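Side-chain contacts in cytochrome C-type biogenesis protein ccmF (Thermus thermophilus, PDB 6ZMQ), which probably serves as the membrane-bound heme lyase of cytochrome c maturation, carrying heme b among its transmembrane helices: residues R553-G558 with A562-L567; L440-A445 with N472-Y477; M18-L23 with V81-L86. All blocks are in the same frame, centred on the assembly; numbering follows the deposited sequence.

Contact 1: R553-G558 with A562-L567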
ATOM      1  N   ARG A 553     -28.740 -10.492 -21.849  1.00 58.94           N
ATOM      2  CA  ARG A 553     -28.260 -10.037 -23.146  1.00 56.62           C
ATOM      3  C   ARG A 553     -26.878 -10.644 -23.303  1.00 59.67           C
ATOM      4  O   ARG A 553     -26.228 -10.976 -22.309  1.00 57.00           O
ATOM      5  CB  ARG A 553     -28.090  -8.511 -23.273  1.00 58.39           C
ATOM      6  CG  ARG A 553     -29.276  -7.571 -23.055  1.00 72.30           C
ATOM      7  CD  ARG A 553     -30.723  -8.007 -23.287  1.00 90.68           C
ATOM      8  NE  ARG A 553     -31.303  -7.844 -24.615  1.00103.73           N
ATOM      9  CZ  ARG A 553     -32.409  -8.471 -25.004  1.00111.89           C
ATOM     10  NH1 ARG A 553     -33.055  -9.254 -24.148  1.00119.71           N
ATOM     11  NH2 ARG A 553     -32.906  -8.269 -26.215  1.00113.51           N
ATOM     12  N   ALA A 554     -26.440 -10.813 -24.537  1.00 67.03           N
ATOM     13  CA  ALA A 554     -25.029 -11.032 -24.808  1.00 61.83           C
ATOM     14  C   ALA A 554     -24.434  -9.800 -25.487  1.00 65.02           C
ATOM     15  O   ALA A 554     -25.050  -9.210 -26.380  1.00 75.89           O
ATOM     16  CB  ALA A 554     -24.841 -12.277 -25.671  1.00 65.33           C
ATOM     17  N   LEU A 555     -23.236  -9.410 -25.048  1.00 62.22           N
ATOM     18  CA  LEU A 555     -22.508  -8.269 -25.599  1.00 78.87           C
ATOM     19  C   LEU A 555     -21.093  -8.718 -25.929  1.00 82.94           C
ATOM     20  O   LEU A 555     -20.420  -9.307 -25.079  1.00 88.46           O
ATOM     21  CB  LEU A 555     -22.461  -7.100 -24.606  1.00 86.74           C
ATOM     22  CG  LEU A 555     -23.691  -6.263 -24.247  1.00 81.35           C
ATOM     23  CD1 LEU A 555     -23.254  -4.938 -23.637  1.00 81.95           C
ATOM     24  CD2 LEU A 555     -24.558  -6.015 -25.463  1.00 82.94           C
ATOM     25  N   ASP A 556     -20.634  -8.433 -27.145  1.00 88.03           N
ATOM     26  CA  ASP A 556     -19.237  -8.647 -27.500  1.00 89.39           C
ATOM     27  C   ASP A 556     -18.541  -7.297 -27.536  1.00 86.87           C
ATOM     28  O   ASP A 556     -18.813  -6.472 -28.414  1.00 88.12           O
ATOM     29  CB  ASP A 556     -19.072  -9.348 -28.858  1.00101.08           C
ATOM     30  CG  ASP A 556     -17.714 -10.037 -29.006  1.00106.88           C
ATOM     31  OD1 ASP A 556     -16.842  -9.855 -28.127  1.00 97.03           O
ATOM     32  OD2 ASP A 556     -17.505 -10.741 -30.018  1.00114.63           O
ATOM     33  N   GLU A 557     -17.645  -7.083 -26.577  1.00 90.11           N
ATOM     34  CA  GLU A 557     -16.657  -6.026 -26.681  1.00 93.62           C
ATOM     35  C   GLU A 557     -15.279  -6.541 -27.051  1.00106.52           C
ATOM     36  O   GLU A 557     -14.413  -5.728 -27.389  1.00113.56           O
ATOM     37  CB  GLU A 557     -16.562  -5.217 -25.377  1.00 88.02           C
ATOM     38  CG  GLU A 557     -17.791  -4.370 -25.077  1.00 82.35           C
ATOM     39  CD  GLU A 557     -18.748  -5.040 -24.116  1.00 74.56           C
ATOM     40  OE1 GLU A 557     -19.933  -4.648 -24.093  1.00 71.54           O
ATOM     41  OE2 GLU A 557     -18.315  -5.950 -23.378  1.00 75.43           O
ATOM     42  N   GLY A 558     -14.979  -7.804 -26.863  1.00 95.98           N
ATOM     43  CA  GLY A 558     -13.558  -8.084 -27.121  1.00 88.81           C
ATOM     44  C   GLY A 558     -13.098  -9.141 -26.232  1.00 79.70           C
ATOM     45  O   GLY A 558     -13.528  -9.037 -25.063  1.00 77.13           O
ATOM     46  N   ALA A 562     -19.530 -10.840 -22.971  1.00 64.25           N
ATOM     47  CA  ALA A 562     -20.162 -10.453 -21.723  1.00 57.77           C
ATOM     48  C   ALA A 562     -21.633 -10.835 -21.732  1.00 63.82           C
ATOM     49  O   ALA A 562     -22.289 -10.843 -22.777  1.00 85.18           O
ATOM     50  CB  ALA A 562     -20.003  -8.952 -21.491  1.00 51.50           C
ATOM     51  N   VAL A 563     -22.151 -11.163 -20.550  1.00 49.97           N
ATOM     52  CA  VAL A 563     -23.567 -11.472 -20.409  1.00 47.66           C
ATOM     53  C   VAL A 563     -24.159 -10.722 -19.225  1.00 57.98           C
ATOM     54  O   VAL A 563     -23.452 -10.262 -18.319  1.00 69.76           O
ATOM     55  CB  VAL A 563     -23.853 -12.989 -20.311  1.00 43.33           C
ATOM     56  CG1 VAL A 563     -23.797 -13.642 -21.694  1.00 45.78           C
ATOM     57  CG2 VAL A 563     -22.856 -13.644 -19.395  1.00 42.75           C
ATOM     58  N   GLU A 564     -25.488 -10.621 -19.250  1.00 55.83           N
ATOM     59  CA  GLU A 564     -26.248  -9.566 -18.601  1.00 61.45           C
ATOM     60  C   GLU A 564     -27.332 -10.151 -17.712  1.00 74.88           C
ATOM     61  O   GLU A 564     -27.770 -11.280 -17.923  1.00 91.41           O
ATOM     62  CB  GLU A 564     -26.900  -8.654 -19.672  1.00 50.43           C
ATOM     63  CG  GLU A 564     -25.943  -7.703 -20.359  1.00 36.70           C
ATOM     64  CD  GLU A 564     -25.428  -6.625 -19.451  1.00 35.50           C
ATOM     65  OE1 GLU A 564     -26.084  -6.327 -18.428  1.00 35.35           O
ATOM     66  OE2 GLU A 564     -24.330  -6.109 -19.731  1.00 40.43           O
ATOM     67  N   ALA A 565     -27.701  -9.408 -16.673  1.00 54.99           N
ATOM     68  CA  ALA A 565     -28.997  -9.534 -16.012  1.00 60.73           C
ATOM     69  C   ALA A 565     -29.591  -8.132 -15.904  1.00 73.68           C
ATOM     70  O   ALA A 565     -29.112  -7.309 -15.114  1.00105.03           O
ATOM     71  CB  ALA A 565     -28.874 -10.188 -14.636  1.00 68.70           C
ATOM     72  N   LEU A 566     -30.631  -7.861 -16.690  1.00 62.23           N
ATOM     73  CA  LEU A 566     -31.296  -6.560 -16.690  1.00 71.02           C
ATOM     74  C   LEU A 566     -32.449  -6.609 -15.697  1.00 83.22           C
ATOM     75  O   LEU A 566     -33.329  -7.467 -15.795  1.00 93.13           O
ATOM     76  CB  LEU A 566     -31.808  -6.191 -18.076  1.00 64.27           C
ATOM     77  CG  LEU A 566     -30.882  -6.444 -19.252  1.00 61.51           C
ATOM     78  CD1 LEU A 566     -31.049  -7.891 -19.661  1.00 53.14           C
ATOM     79  CD2 LEU A 566     -31.211  -5.515 -20.370  1.00 70.51           C
ATOM     80  N   LEU A 567     -32.424  -5.710 -14.728  1.00 85.43           N
ATOM     81  CA  LEU A 567     -33.369  -5.707 -13.624  1.00 81.13           C
ATOM     82  C   LEU A 567     -34.288  -4.494 -13.767  1.00 89.70           C
ATOM     83  O   LEU A 567     -34.159  -3.728 -14.722  1.00102.73           O
ATOM     84  CB  LEU A 567     -32.614  -5.716 -12.290  1.00 65.72           C
ATOM     85  CG  LEU A 567     -32.068  -7.022 -11.664  1.00 55.91           C
ATOM     86  CD1 LEU A 567     -31.336  -8.002 -12.604  1.00 43.65           C
ATOM     87  CD2 LEU A 567     -31.132  -6.650 -10.527  1.00 65.60           C
TER

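Contact 2: L440-A445 with N472-Y477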
ATOM      1  N   LEU A 440     -13.125  15.639  29.635  1.00 52.54           N
ATOM      2  CA  LEU A 440     -14.570  15.565  29.822  1.00 47.84           C
ATOM      3  C   LEU A 440     -15.343  15.767  28.524  1.00 62.62           C
ATOM      4  O   LEU A 440     -16.201  14.939  28.193  1.00 69.73           O
ATOM      5  CB  LEU A 440     -15.033  16.577  30.871  1.00 44.18           C
ATOM      6  CG  LEU A 440     -14.843  16.144  32.320  1.00 54.32           C
ATOM      7  CD1 LEU A 440     -14.508  17.330  33.189  1.00 49.88           C
ATOM      8  CD2 LEU A 440     -16.103  15.425  32.810  1.00 56.76           C
ATOM      9  N   VAL A 441     -15.080  16.877  27.800  1.00 72.78           N
ATOM     10  CA  VAL A 441     -15.963  17.252  26.682  1.00 61.49           C
ATOM     11  C   VAL A 441     -15.836  16.244  25.543  1.00 53.96           C
ATOM     12  O   VAL A 441     -16.841  15.825  24.949  1.00 59.98           O
ATOM     13  CB  VAL A 441     -15.726  18.713  26.232  1.00 51.18           C
ATOM     14  CG1 VAL A 441     -14.296  19.008  25.827  1.00 49.42           C
ATOM     15  CG2 VAL A 441     -16.697  19.120  25.115  1.00 45.62           C
ATOM     16  N   LEU A 442     -14.614  15.730  25.351  1.00 53.19           N
ATOM     17  CA  LEU A 442     -14.357  14.601  24.465  1.00 51.22           C
ATOM     18  C   LEU A 442     -15.135  13.370  24.893  1.00 56.41           C
ATOM     19  O   LEU A 442     -15.887  12.801  24.085  1.00 59.49           O
ATOM     20  CB  LEU A 442     -12.863  14.292  24.461  1.00 40.12           C
ATOM     21  CG  LEU A 442     -12.020  15.279  23.677  1.00 38.70           C
ATOM     22  CD1 LEU A 442     -10.538  15.028  23.892  1.00 28.43           C
ATOM     23  CD2 LEU A 442     -12.411  15.156  22.234  1.00 48.66           C
ATOM     24  N   LEU A 443     -15.060  13.040  26.196  1.00 54.35           N
ATOM     25  CA  LEU A 443     -15.815  11.922  26.753  1.00 53.80           C
ATOM     26  C   LEU A 443     -17.302  12.185  26.625  1.00 53.36           C
ATOM     27  O   LEU A 443     -18.057  11.268  26.283  1.00 52.40           O
ATOM     28  CB  LEU A 443     -15.432  11.683  28.221  1.00 53.08           C
ATOM     29  CG  LEU A 443     -15.419  10.308  28.910  1.00 53.25           C
ATOM     30  CD1 LEU A 443     -14.688  10.417  30.248  1.00 51.11           C
ATOM     31  CD2 LEU A 443     -16.820   9.726  29.116  1.00 50.05           C
ATOM     32  N   LEU A 444     -17.698  13.465  26.779  1.00 52.37           N
ATOM     33  CA  LEU A 444     -19.087  13.881  26.618  1.00 46.96           C
ATOM     34  C   LEU A 444     -19.572  13.582  25.216  1.00 50.92           C
ATOM     35  O   LEU A 444     -20.600  12.906  25.046  1.00 64.09           O
ATOM     36  CB  LEU A 444     -19.242  15.368  26.936  1.00 44.38           C
ATOM     37  CG  LEU A 444     -20.645  15.941  26.731  1.00 39.51           C
ATOM     38  CD1 LEU A 444     -21.158  16.580  28.010  1.00 40.32           C
ATOM     39  CD2 LEU A 444     -20.661  16.962  25.590  1.00 39.43           C
ATOM     40  N   ALA A 445     -18.752  13.962  24.216  1.00 45.00           N
ATOM     41  CA  ALA A 445     -19.052  13.655  22.823  1.00 37.43           C
ATOM     42  C   ALA A 445     -19.089  12.155  22.608  1.00 53.67           C
ATOM     43  O   ALA A 445     -20.059  11.637  22.026  1.00 79.04           O
ATOM     44  CB  ALA A 445     -18.018  14.303  21.907  1.00 32.97           C
ATOM     45  N   ASN A 472     -13.911  11.845  17.975  1.00 58.08           N
ATOM     46  CA  ASN A 472     -12.782  12.186  17.116  1.00 56.45           C
ATOM     47  C   ASN A 472     -12.987  13.527  16.421  1.00 64.18           C
ATOM     48  O   ASN A 472     -12.054  14.334  16.346  1.00 68.73           O
ATOM     49  CB  ASN A 472     -12.555  11.082  16.084  1.00 36.70           C
ATOM     50  CG  ASN A 472     -11.509  10.065  16.519  1.00 31.01           C
ATOM     51  OD1 ASN A 472     -10.499  10.422  17.111  1.00 35.53           O
ATOM     52  ND2 ASN A 472     -11.740   8.796  16.198  1.00 27.15           N
ATOM     53  N   ALA A 473     -14.194  13.775  15.898  1.00 51.57           N
ATOM     54  CA  ALA A 473     -14.502  15.077  15.303  1.00 42.66           C
ATOM     55  C   ALA A 473     -14.479  16.190  16.345  1.00 53.85           C
ATOM     56  O   ALA A 473     -14.090  17.331  16.033  1.00 61.88           O
ATOM     57  CB  ALA A 473     -15.862  15.033  14.606  1.00 31.78           C
ATOM     58  N   ALA A 474     -14.857  15.862  17.590  1.00 52.86           N
ATOM     59  CA  ALA A 474     -14.706  16.789  18.709  1.00 43.97           C
ATOM     60  C   ALA A 474     -13.239  17.142  18.952  1.00 47.20           C
ATOM     61  O   ALA A 474     -12.908  18.309  19.189  1.00 60.07           O
ATOM     62  CB  ALA A 474     -15.328  16.189  19.968  1.00 29.20           C
ATOM     63  N   ALA A 475     -12.347  16.144  18.890  1.00 39.45           N
ATOM     64  CA  ALA A 475     -10.917  16.401  19.074  1.00 47.04           C
ATOM     65  C   ALA A 475     -10.310  17.203  17.930  1.00 64.32           C
ATOM     66  O   ALA A 475      -9.403  18.016  18.166  1.00 71.73           O
ATOM     67  CB  ALA A 475     -10.162  15.087  19.231  1.00 37.32           C
ATOM     68  N   ILE A 476     -10.781  16.972  16.699  1.00 66.28           N
ATOM     69  CA  ILE A 476     -10.329  17.764  15.554  1.00 55.61           C
ATOM     70  C   ILE A 476     -10.733  19.224  15.725  1.00 57.34           C
ATOM     71  O   ILE A 476      -9.915  20.138  15.520  1.00 53.03           O
ATOM     72  CB  ILE A 476     -10.873  17.173  14.236  1.00 46.80           C
ATOM     73  CG1 ILE A 476     -10.332  15.760  14.017  1.00 44.32           C
ATOM     74  CG2 ILE A 476     -10.598  18.091  13.040  1.00 48.35           C
ATOM     75  CD1 ILE A 476      -8.934  15.698  13.537  1.00 48.30           C
ATOM     76  N   TYR A 477     -11.974  19.460  16.184  1.00 59.37           N
ATOM     77  CA  TYR A 477     -12.414  20.828  16.467  1.00 54.99           C
ATOM     78  C   TYR A 477     -11.650  21.460  17.631  1.00 52.81           C
ATOM     79  O   TYR A 477     -11.328  22.650  17.570  1.00 53.44           O
ATOM     80  CB  TYR A 477     -13.918  20.894  16.751  1.00 57.00           C
ATOM     81  CG  TYR A 477     -14.332  22.314  17.111  1.00 64.74           C
ATOM     82  CD1 TYR A 477     -14.136  23.366  16.212  1.00 69.27           C
ATOM     83  CD2 TYR A 477     -14.823  22.620  18.381  1.00 78.85           C
ATOM     84  CE1 TYR A 477     -14.465  24.672  16.552  1.00 75.26           C
ATOM     85  CE2 TYR A 477     -15.153  23.925  18.730  1.00 84.85           C
ATOM     86  CZ  TYR A 477     -14.973  24.942  17.810  1.00 82.93           C
ATOM     87  OH  TYR A 477     -15.304  26.233  18.149  1.00 88.11           O
TER

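Contact 3: M18-L23 with V81-L86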
ATOM      1  N   MET A  18      21.165  -5.866 -33.236  1.00 91.05           N
ATOM      2  CA  MET A  18      20.723  -5.273 -31.974  1.00 89.03           C
ATOM      3  C   MET A  18      19.227  -5.514 -31.812  1.00 81.46           C
ATOM      4  O   MET A  18      18.367  -4.827 -32.370  1.00 80.54           O
ATOM      5  CB  MET A  18      21.085  -3.793 -31.894  1.00 84.57           C
ATOM      6  CG  MET A  18      20.528  -3.086 -30.657  1.00 76.76           C
ATOM      7  SD  MET A  18      21.585  -3.035 -29.204  1.00 70.71           S
ATOM      8  CE  MET A  18      21.029  -1.488 -28.496  1.00 65.34           C
ATOM      9  N   THR A  19      18.939  -6.566 -31.071  1.00 65.62           N
ATOM     10  CA  THR A  19      17.598  -6.886 -30.620  1.00 63.57           C
ATOM     11  C   THR A  19      17.229  -6.004 -29.440  1.00 73.62           C
ATOM     12  O   THR A  19      18.075  -5.312 -28.864  1.00 84.19           O
ATOM     13  CB  THR A  19      17.535  -8.366 -30.229  1.00 67.09           C
ATOM     14  OG1 THR A  19      18.777  -8.762 -29.634  1.00 62.84           O
ATOM     15  CG2 THR A  19      17.210  -9.242 -31.433  1.00 81.76           C
ATOM     16  N   PRO A  20      15.947  -5.995 -29.055  1.00 69.95           N
ATOM     17  CA  PRO A  20      15.612  -5.626 -27.668  1.00 66.66           C
ATOM     18  C   PRO A  20      16.225  -6.562 -26.633  1.00 58.59           C
ATOM     19  O   PRO A  20      16.456  -6.151 -25.486  1.00 67.06           O
ATOM     20  CB  PRO A  20      14.083  -5.708 -27.670  1.00 72.60           C
ATOM     21  CG  PRO A  20      13.721  -5.335 -29.060  1.00 73.04           C
ATOM     22  CD  PRO A  20      14.740  -6.029 -29.908  1.00 80.78           C
ATOM     23  N   ALA A  21      16.461  -7.824 -27.020  1.00 62.77           N
ATOM     24  CA  ALA A  21      17.020  -8.842 -26.135  1.00 64.17           C
ATOM     25  C   ALA A  21      18.434  -8.504 -25.681  1.00 62.34           C
ATOM     26  O   ALA A  21      18.722  -8.523 -24.480  1.00 78.15           O
ATOM     27  CB  ALA A  21      17.013 -10.191 -26.850  1.00 74.07           C
ATOM     28  N   LEU A  22      19.329  -8.168 -26.608  1.00 56.43           N
ATOM     29  CA  LEU A  22      20.685  -7.861 -26.176  1.00 53.20           C
ATOM     30  C   LEU A  22      20.836  -6.437 -25.665  1.00 67.03           C
ATOM     31  O   LEU A  22      21.739  -6.197 -24.856  1.00 82.12           O
ATOM     32  CB  LEU A  22      21.702  -8.146 -27.284  1.00 43.57           C
ATOM     33  CG  LEU A  22      21.920  -9.654 -27.460  1.00 58.81           C
ATOM     34  CD1 LEU A  22      20.950 -10.282 -28.455  1.00 60.66           C
ATOM     35  CD2 LEU A  22      23.370  -9.952 -27.815  1.00 69.56           C
ATOM     36  N   LEU A  23      19.921  -5.527 -26.030  1.00 62.39           N
ATOM     37  CA  LEU A  23      19.831  -4.247 -25.331  1.00 54.02           C
ATOM     38  C   LEU A  23      19.442  -4.429 -23.874  1.00 66.84           C
ATOM     39  O   LEU A  23      20.053  -3.814 -22.996  1.00 82.99           O
ATOM     40  CB  LEU A  23      18.805  -3.332 -26.001  1.00 42.43           C
ATOM     41  CG  LEU A  23      18.459  -1.997 -25.311  1.00 33.97           C
ATOM     42  CD1 LEU A  23      19.649  -1.071 -25.020  1.00 42.88           C
ATOM     43  CD2 LEU A  23      17.375  -1.280 -26.091  1.00 36.01           C
ATOM     44  N   VAL A  81       7.031  -3.587 -30.450  1.00 68.04           N
ATOM     45  CA  VAL A  81       7.334  -4.083 -31.790  1.00 70.63           C
ATOM     46  C   VAL A  81       6.797  -5.484 -32.029  1.00 79.29           C
ATOM     47  O   VAL A  81       6.946  -6.001 -33.148  1.00 79.63           O
ATOM     48  CB  VAL A  81       8.849  -4.115 -32.097  1.00 67.75           C
ATOM     49  CG1 VAL A  81       9.459  -2.717 -32.000  1.00 62.04           C
ATOM     50  CG2 VAL A  81       9.576  -5.136 -31.222  1.00 68.11           C
ATOM     51  N   HIS A  82       6.196  -6.111 -31.002  1.00 81.87           N
ATOM     52  CA  HIS A  82       5.551  -7.432 -31.051  1.00 82.71           C
ATOM     53  C   HIS A  82       6.535  -8.524 -31.461  1.00 67.72           C
ATOM     54  O   HIS A  82       6.217  -9.423 -32.243  1.00 66.74           O
ATOM     55  CB  HIS A  82       4.306  -7.409 -31.942  1.00 86.46           C
ATOM     56  CG  HIS A  82       3.399  -6.258 -31.647  1.00 84.08           C
ATOM     57  ND1 HIS A  82       3.062  -5.888 -30.362  1.00 80.33           N
ATOM     58  CD2 HIS A  82       2.790  -5.367 -32.465  1.00 81.80           C
ATOM     59  CE1 HIS A  82       2.266  -4.836 -30.403  1.00 78.15           C
ATOM     60  NE2 HIS A  82       2.085  -4.498 -31.667  1.00 84.86           N
ATOM     61  N   ASP A  83       7.753  -8.407 -30.938  1.00 61.71           N
ATOM     62  CA  ASP A  83       8.687  -9.518 -30.893  1.00 67.37           C
ATOM     63  C   ASP A  83       8.061 -10.597 -30.022  1.00 63.97           C
ATOM     64  O   ASP A  83       7.521 -10.302 -28.956  1.00 63.59           O
ATOM     65  CB  ASP A  83      10.020  -9.034 -30.311  1.00 74.34           C
ATOM     66  CG  ASP A  83      11.163 -10.040 -30.451  1.00 79.86           C
ATOM     67  OD1 ASP A  83      10.956 -11.211 -30.834  1.00 80.97           O
ATOM     68  OD2 ASP A  83      12.306  -9.637 -30.149  1.00 77.62           O
ATOM     69  N   PHE A  84       8.069 -11.837 -30.505  1.00 67.39           N
ATOM     70  CA  PHE A  84       7.460 -12.956 -29.800  1.00 72.61           C
ATOM     71  C   PHE A  84       8.497 -14.010 -29.425  1.00 69.44           C
ATOM     72  O   PHE A  84       8.136 -15.107 -28.982  1.00 67.81           O
ATOM     73  CB  PHE A  84       6.348 -13.556 -30.664  1.00 81.92           C
ATOM     74  CG  PHE A  84       4.967 -13.029 -30.350  1.00 80.16           C
ATOM     75  CD1 PHE A  84       4.751 -11.669 -30.134  1.00 80.67           C
ATOM     76  CD2 PHE A  84       3.875 -13.891 -30.329  1.00 90.31           C
ATOM     77  CE1 PHE A  84       3.477 -11.186 -29.860  1.00 82.00           C
ATOM     78  CE2 PHE A  84       2.598 -13.416 -30.062  1.00 90.56           C
ATOM     79  CZ  PHE A  84       2.401 -12.064 -29.830  1.00 87.86           C
ATOM     80  N   SER A  85       9.787 -13.686 -29.592  1.00 71.66           N
ATOM     81  CA  SER A  85      10.863 -14.639 -29.349  1.00 76.41           C
ATOM     82  C   SER A  85      11.245 -14.721 -27.878  1.00 80.57           C
ATOM     83  O   SER A  85      11.675 -15.784 -27.417  1.00 90.70           O
ATOM     84  CB  SER A  85      12.094 -14.279 -30.188  1.00 74.58           C
ATOM     85  OG  SER A  85      12.683 -13.062 -29.766  1.00 74.57           O
ATOM     86  N   LEU A  86      11.104 -13.634 -27.130  1.00 68.96           N
ATOM     87  CA  LEU A  86      11.374 -13.685 -25.702  1.00 64.67           C
ATOM     88  C   LEU A  86      10.225 -14.385 -24.988  1.00 60.92           C
ATOM     89  O   LEU A  86       9.072 -14.333 -25.429  1.00 52.82           O
ATOM     90  CB  LEU A  86      11.562 -12.282 -25.137  1.00 72.45           C
ATOM     91  CG  LEU A  86      12.477 -11.319 -25.885  1.00 73.97           C
ATOM     92  CD1 LEU A  86      12.000  -9.906 -25.648  1.00 60.44           C
ATOM     93  CD2 LEU A  86      13.871 -11.470 -25.371  1.00 85.30           C
TER

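Contact 1: R553-G558 with A562-L567
Antiparallel strand pairing joins A554 and L555 to V563 and A562 at the margin of a small four-stranded sheet in the beta region between helices 501-525 and 627-644. L555 and A562 form the hydrogen-bonded pair: L555 N donates to A562 O at 2.8 Å with an N-H...O angle of 171°, and A562 N returns a bond to L555 O. A554 and V563 are the non-hydrogen-bonded pair on the other face, with A554 CB lying 4.3 Å from V563 CG1. The two strands make a beta hairpin, and V563 continues the sheet by backbone bonds to F581, which leaves strand 554-556 outermost. On the L555 face, the small A562 lets E557 lean in, its OE2 passing 3.9 Å from A562 CB while its charge pairs with R560. At the open end, R553 CB rests on E564 CG at 3.7 Å. The R553 chain bends at chi2 and chi3 and crosses L566 at about a right angle, laying CD against L566 CD1 at 3.6 Å. Shortening this leucine to an alanine takes away CG and both methyls and would probably leave the CG-CD part of R553 without its apolar bed, freer to swing. Leucine suits this place because its paired methyls meet both CG and CD of the arginine.

Contact 2: L440-A445 with N472-Y477
L442 reaches across to A474 and A475 with a single methyl, CD2, while A445 meets A474 through CB alone, and from these touches the contact between helices 439-454 and 460-484 is built. The CB of L442 leaves its helix at the flank of the interface, not straight at the other helix. Its first torsion sets CG opposite the carbonyl carbon, chi1 -75°, and from there the branch carries CD2 back over the neighbouring backbone. The methyl comes down near A475 N at 3.5 Å and A475 CA at 3.7 Å, and it also touches the CB atoms of A474 and A475. It therefore sits on the helix surface between two small residues. One turn on from L442, A445 meets the same A474, each pointing its CB toward the other's segment, the methyls meeting at 3.8 Å. A474 CB is thus shared, with L442 CD2 and A445 CB as its two neighbours. The short segments run roughly antiparallel (145°), their axes 8.9 Å apart at closest approach; one-carbon side chains suit A445 and A474 because their methyls meet directly between the two backbones. The two helices follow one another in the chain as an antiparallel helical hairpin, each predicted to span the membrane. Y471 and L478 of the same helix 460-484 extend the contact along L442, and on the far flank I476 touches H510, an axial ligand of the heme iron. Every touch described between 440-445 and 472-477 is between carbon atoms or a methyl and the helix backbone, with no charge or polar side chain taking part. Cohesion across these segments is probably mainly van der Waals, which is consistent with two predicted membrane-spanning helices.

Contact 3: M18-L23 with V81-L86
A21 CB and L86 CD2 meet at 3.7 Å, the closest touch of a contact between the start of helix 20-47 and the loop leading from helix 61-81 to helix 87-92. Beside them, P20 CD lies 4.4 Å from D83 OD2, a looser approach of the proline ring to the carboxylate. L86 sends CG opposite its carbonyl carbon, chi1 -47°, and chi2 (151°) then brings CD2 to A21; the methyl of alanine leaves room for it. Leucine's length lets CD2 reach the short A21 methyl, and its side chain also packs on F163. In the next shell, the D83 carboxylate is set by its own loop. OD1 accepts from S85 OG at 2.7 Å and from S85 N at 3.0 Å, both donors coming from one face of the carboxylate plane, so two bonds fix its rotation while OD2 faces the proline. On the other side, T19 OG1 accepts from L22 N at 3.1 Å with an angle of 160°, tying down the first turn that presents A21. P20 fits that turn because a first helical residue needs no free amide hydrogen, and its ring also lies on W77 and A78 of helix 61-81. H82, with positive phi, lets the chain leave that helix. The elements are therefore a threonine N-cap on one segment and, on the other, an Asx turn at D83 leading to L86, itself the N-cap residue of helix 87-92.

From the N terminus, contact 3 comes first: the chain leaves 18-23, passes through helices 20-47, 51-57 and 61-81, and comes back to them at 81-86, so the start of one helix is tied to the loop after another. Much later, contact 2 closes a helical hairpin, with 26 residues between 440-445 and 472-477. Contact 1 closes the shortest loop, a beta hairpin in the part between helices 501-525 and 627-644. The three lie in series and neither nest nor cross. Contacts 2 and 3 sit on opposite sides of the chain's centre, their centres about 63 Å apart, and contact 1 touches neither.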